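Local coordinates for protein VAPBC49 (PDB 5AF3) that is possibly the antitoxin component of a type II toxin-antitoxin system, with VapC45 as its cognate toxin, at residues V105-T117 and E158-A172. Numbering follows the deposited sequence.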
# COMPACT_ATOMS: atom_id res chain seq x y z
N VAL A 105 -14.99 -1.06 29.13
CA VAL A 105 -13.53 -1.25 29.07
C VAL A 105 -12.79 -0.01 29.57
O VAL A 105 -11.67 -0.11 30.06
CB VAL A 105 -13.08 -1.66 27.65
CG1 VAL A 105 -11.53 -1.80 27.53
CG2 VAL A 105 -13.73 -3.01 27.34
N GLY A 106 -13.45 1.14 29.46
CA GLY A 106 -12.88 2.40 29.98
C GLY A 106 -12.64 3.48 28.93
O GLY A 106 -12.84 3.26 27.73
N PRO A 107 -12.22 4.68 29.38
CA PRO A 107 -11.95 5.78 28.46
C PRO A 107 -11.03 5.33 27.33
O PRO A 107 -10.13 4.48 27.51
CB PRO A 107 -11.28 6.84 29.35
CG PRO A 107 -11.84 6.54 30.75
CD PRO A 107 -11.98 5.05 30.80
N HIS A 108 -11.27 5.92 26.16
CA HIS A 108 -10.45 5.61 24.96
C HIS A 108 -10.31 4.09 24.78
O HIS A 108 -9.24 3.58 24.47
CB HIS A 108 -9.05 6.29 25.10
CG HIS A 108 -9.10 7.78 25.15
ND1 HIS A 108 -9.58 8.55 24.11
CD2 HIS A 108 -8.71 8.66 26.11
CE1 HIS A 108 -9.50 9.84 24.44
NE2 HIS A 108 -8.98 9.92 25.65
N ALA A 109 -11.40 3.34 25.02
CA ALA A 109 -11.34 1.89 24.99
C ALA A 109 -10.74 1.29 23.69
O ALA A 109 -10.13 0.23 23.73
CB ALA A 109 -12.77 1.30 25.21
N LEU A 110 -11.00 1.95 22.55
CA LEU A 110 -10.43 1.45 21.27
C LEU A 110 -8.91 1.38 21.31
O LEU A 110 -8.31 0.51 20.65
CB LEU A 110 -10.87 2.31 20.09
CG LEU A 110 -12.37 2.28 19.77
CD1 LEU A 110 -12.67 3.17 18.61
CD2 LEU A 110 -12.73 0.85 19.39
N ALA A 111 -8.31 2.26 22.11
CA ALA A 111 -6.84 2.32 22.27
C ALA A 111 -6.34 1.59 23.53
O ALA A 111 -5.17 1.68 23.92
CB ALA A 111 -6.37 3.78 22.25
N SER A 112 -7.22 0.80 24.14
CA SER A 112 -6.90 0.12 25.38
C SER A 112 -6.24 -1.24 25.22
O SER A 112 -6.57 -2.00 24.33
CB SER A 112 -8.19 -0.04 26.21
OG SER A 112 -7.95 -0.87 27.32
N GLN A 113 -5.36 -1.57 26.16
CA GLN A 113 -4.71 -2.85 26.22
C GLN A 113 -5.73 -3.96 26.44
O GLN A 113 -5.49 -5.09 26.07
CB GLN A 113 -3.68 -2.86 27.35
CG GLN A 113 -2.91 -4.17 27.45
CD GLN A 113 -1.66 -4.03 28.27
OE1 GLN A 113 -1.38 -2.96 28.84
NE2 GLN A 113 -0.88 -5.10 28.34
N ASP A 114 -6.88 -3.61 27.01
CA ASP A 114 -7.90 -4.61 27.36
C ASP A 114 -8.85 -4.90 26.20
O ASP A 114 -9.66 -5.84 26.26
CB ASP A 114 -8.72 -4.13 28.57
CG ASP A 114 -7.92 -4.17 29.87
OD1 ASP A 114 -6.93 -4.93 29.94
OD2 ASP A 114 -8.31 -3.44 30.81
N LEU A 115 -8.77 -4.11 25.14
CA LEU A 115 -9.71 -4.28 24.02
C LEU A 115 -9.57 -5.68 23.45
O LEU A 115 -10.55 -6.39 23.30
CB LEU A 115 -9.47 -3.25 22.91
CG LEU A 115 -10.36 -3.48 21.68
CD1 LEU A 115 -11.84 -3.15 21.99
CD2 LEU A 115 -9.88 -2.62 20.48
N CYS A 116 -8.35 -6.08 23.11
CA CYS A 116 -8.20 -7.33 22.38
C CYS A 116 -8.63 -8.54 23.22
O CYS A 116 -9.28 -9.47 22.69
CB CYS A 116 -6.81 -7.47 21.81
SG CYS A 116 -6.75 -8.83 20.71
N THR A 117 -8.35 -8.50 24.54
CA THR A 117 -8.67 -9.63 25.41
C THR A 117 -10.13 -9.64 25.93
O THR A 117 -10.71 -10.71 26.14
CB THR A 117 -7.71 -9.70 26.63
OG1 THR A 117 -7.73 -8.43 27.30
CG2 THR A 117 -6.29 -10.04 26.18
N GLU A 158 -8.10 -9.18 14.94
CA GLU A 158 -6.98 -9.44 15.89
C GLU A 158 -5.63 -9.09 15.30
O GLU A 158 -4.80 -8.46 15.98
CB GLU A 158 -6.93 -10.89 16.31
CG GLU A 158 -7.83 -11.24 17.43
CD GLU A 158 -7.52 -12.62 17.99
OE1 GLU A 158 -6.87 -13.45 17.30
OE2 GLU A 158 -7.95 -12.87 19.13
N HIS A 159 -5.39 -9.49 14.06
CA HIS A 159 -4.11 -9.15 13.36
C HIS A 159 -3.74 -7.66 13.50
O HIS A 159 -2.57 -7.32 13.77
CB HIS A 159 -4.18 -9.58 11.88
CG HIS A 159 -3.09 -9.04 11.00
ND1 HIS A 159 -1.75 -9.31 11.20
CD2 HIS A 159 -3.15 -8.25 9.90
CE1 HIS A 159 -1.03 -8.72 10.26
NE2 HIS A 159 -1.86 -8.07 9.46
N TYR A 160 -4.71 -6.77 13.33
CA TYR A 160 -4.40 -5.36 13.53
C TYR A 160 -4.26 -4.94 15.00
O TYR A 160 -3.42 -4.09 15.32
CB TYR A 160 -5.40 -4.49 12.79
CG TYR A 160 -5.25 -4.78 11.31
CD1 TYR A 160 -4.23 -4.18 10.58
CD2 TYR A 160 -6.06 -5.72 10.68
CE1 TYR A 160 -4.03 -4.51 9.23
CE2 TYR A 160 -5.88 -6.07 9.33
CZ TYR A 160 -4.86 -5.46 8.62
OH TYR A 160 -4.64 -5.77 7.29
N LEU A 161 -5.14 -5.45 15.87
CA LEU A 161 -5.09 -5.14 17.30
C LEU A 161 -3.75 -5.49 17.91
O LEU A 161 -3.30 -4.78 18.78
CB LEU A 161 -6.19 -5.91 18.06
CG LEU A 161 -7.62 -5.57 17.60
CD1 LEU A 161 -8.66 -6.16 18.57
CD2 LEU A 161 -7.88 -4.10 17.43
N GLN A 162 -3.15 -6.60 17.45
CA GLN A 162 -1.86 -7.14 17.89
C GLN A 162 -0.67 -6.22 17.60
O GLN A 162 0.41 -6.40 18.18
CB GLN A 162 -1.60 -8.51 17.22
CG GLN A 162 -2.31 -9.65 17.92
CD GLN A 162 -2.45 -10.92 17.07
OE1 GLN A 162 -2.12 -10.95 15.87
NE2 GLN A 162 -2.93 -11.99 17.71
N GLN A 163 -0.86 -5.27 16.69
CA GLN A 163 0.22 -4.33 16.30
C GLN A 163 0.46 -3.19 17.30
O GLN A 163 1.42 -2.42 17.16
CB GLN A 163 -0.03 -3.72 14.92
CG GLN A 163 -0.32 -4.72 13.77
CD GLN A 163 0.71 -5.81 13.72
OE1 GLN A 163 1.90 -5.54 13.83
NE2 GLN A 163 0.28 -7.04 13.56
N ILE A 164 -0.44 -3.05 18.28
CA ILE A 164 -0.44 -1.89 19.15
C ILE A 164 0.35 -2.23 20.41
O ILE A 164 0.20 -3.33 20.95
CB ILE A 164 -1.89 -1.46 19.52
CG1 ILE A 164 -2.70 -1.18 18.24
CG2 ILE A 164 -1.89 -0.18 20.39
CD1 ILE A 164 -4.16 -0.84 18.49
N SER A 165 1.20 -1.30 20.85
CA SER A 165 1.97 -1.45 22.10
C SER A 165 1.37 -0.50 23.12
O SER A 165 0.85 0.54 22.75
CB SER A 165 3.45 -1.09 21.86
OG SER A 165 4.05 -2.08 21.07
N PHE A 166 1.50 -0.83 24.42
CA PHE A 166 0.81 -0.01 25.44
C PHE A 166 1.73 0.63 26.50
O PHE A 166 2.75 0.04 26.83
CB PHE A 166 -0.29 -0.85 26.08
CG PHE A 166 -1.28 -1.38 25.06
CD1 PHE A 166 -2.30 -0.56 24.59
CD2 PHE A 166 -1.10 -2.64 24.50
CE1 PHE A 166 -3.17 -1.02 23.58
CE2 PHE A 166 -1.98 -3.12 23.51
CZ PHE A 166 -3.00 -2.28 23.05
N ALA A 167 1.35 1.82 26.97
CA ALA A 167 2.10 2.54 28.00
C ALA A 167 1.66 2.07 29.39
O ALA A 167 0.92 1.08 29.51
CB ALA A 167 1.91 4.06 27.85
N ASP A 168 2.16 2.76 30.43
CA ASP A 168 1.87 2.42 31.83
C ASP A 168 0.37 2.39 32.09
O ASP A 168 -0.14 1.51 32.81
CB ASP A 168 2.53 3.42 32.79
CG ASP A 168 3.82 2.87 33.41
OD1 ASP A 168 4.26 1.76 33.00
OD2 ASP A 168 4.40 3.55 34.30
N ASP A 169 -0.32 3.34 31.47
CA ASP A 169 -1.74 3.52 31.67
C ASP A 169 -2.60 2.52 30.87
O ASP A 169 -3.82 2.67 30.84
CB ASP A 169 -2.11 4.95 31.28
CG ASP A 169 -1.64 5.30 29.89
OD1 ASP A 169 -1.19 4.38 29.15
OD2 ASP A 169 -1.74 6.49 29.54
N ASN A 170 -1.98 1.52 30.25
CA ASN A 170 -2.71 0.54 29.41
C ASN A 170 -3.41 1.14 28.18
O ASN A 170 -4.35 0.54 27.66
CB ASN A 170 -3.79 -0.20 30.23
CG ASN A 170 -3.20 -1.01 31.36
OD1 ASN A 170 -3.44 -0.71 32.53
ND2 ASN A 170 -2.40 -2.04 31.02
N LEU A 171 -3.00 2.34 27.78
CA LEU A 171 -3.43 2.90 26.48
C LEU A 171 -2.27 2.89 25.49
O LEU A 171 -1.10 2.95 25.90
CB LEU A 171 -3.98 4.30 26.63
CG LEU A 171 -5.30 4.40 27.44
CD1 LEU A 171 -5.71 5.81 27.52
CD2 LEU A 171 -6.42 3.61 26.71
N ALA A 172 -2.60 2.80 24.19
CA ALA A 172 -1.61 2.75 23.12
C ALA A 172 -0.45 3.78 23.26
O ALA A 172 -0.66 4.97 23.47
CB ALA A 172 -2.29 2.94 21.76
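The backbone oxygen of A111 takes the N-H of A172 at 2.8 Å, in the carbonyl plane, while CA of L171 and, edge-on, CE1 of F166 crowd round it. Two residues on, the N-H of Q113 donates to N170 O, again at 2.8 Å. These two bonds flank S112 and L171, joining their backbones in a single beta bridge.

Q113 lies flat against F166. Its CA sits 3.5 Å from the ring centroid, near the ring normal, a CH-pi contact, and with CG anti to the backbone N (chi1 -178°) the extended chain carries its amide on past the ring, planes 10° apart. A long, flat side chain suits this place: CB and CG run on beside CG and CD2 of F166, and OE1 accepts from ND2 of N170 at 2.6 Å. That donor stands above the carbonyl plane, although OE1 lies in N170's amide plane. Asparagine tolerates the positive phi (63°) of N170, last in the type I turn A167-N170.

Apolar contacts extend the join. CD2 of L171 packs on CB of H108 at 4.1 Å, and the small A111 and A172 bring their CB atoms together. Where helices 115-130 and 155-161 meet, CD1 of L161 touches SG of C116 and its CD2 meets CD2 of L115, both at 3.9 Å.

S112 OG accepts from D114 N, capping the turn into helix 115-130; D169 OD1 accepts from L171 N in an Asx turn, while its OD2 salt-bridges R12. The whole is an isolated beta bridge, tying the loop before a helix to a beta hairpin's type I turn.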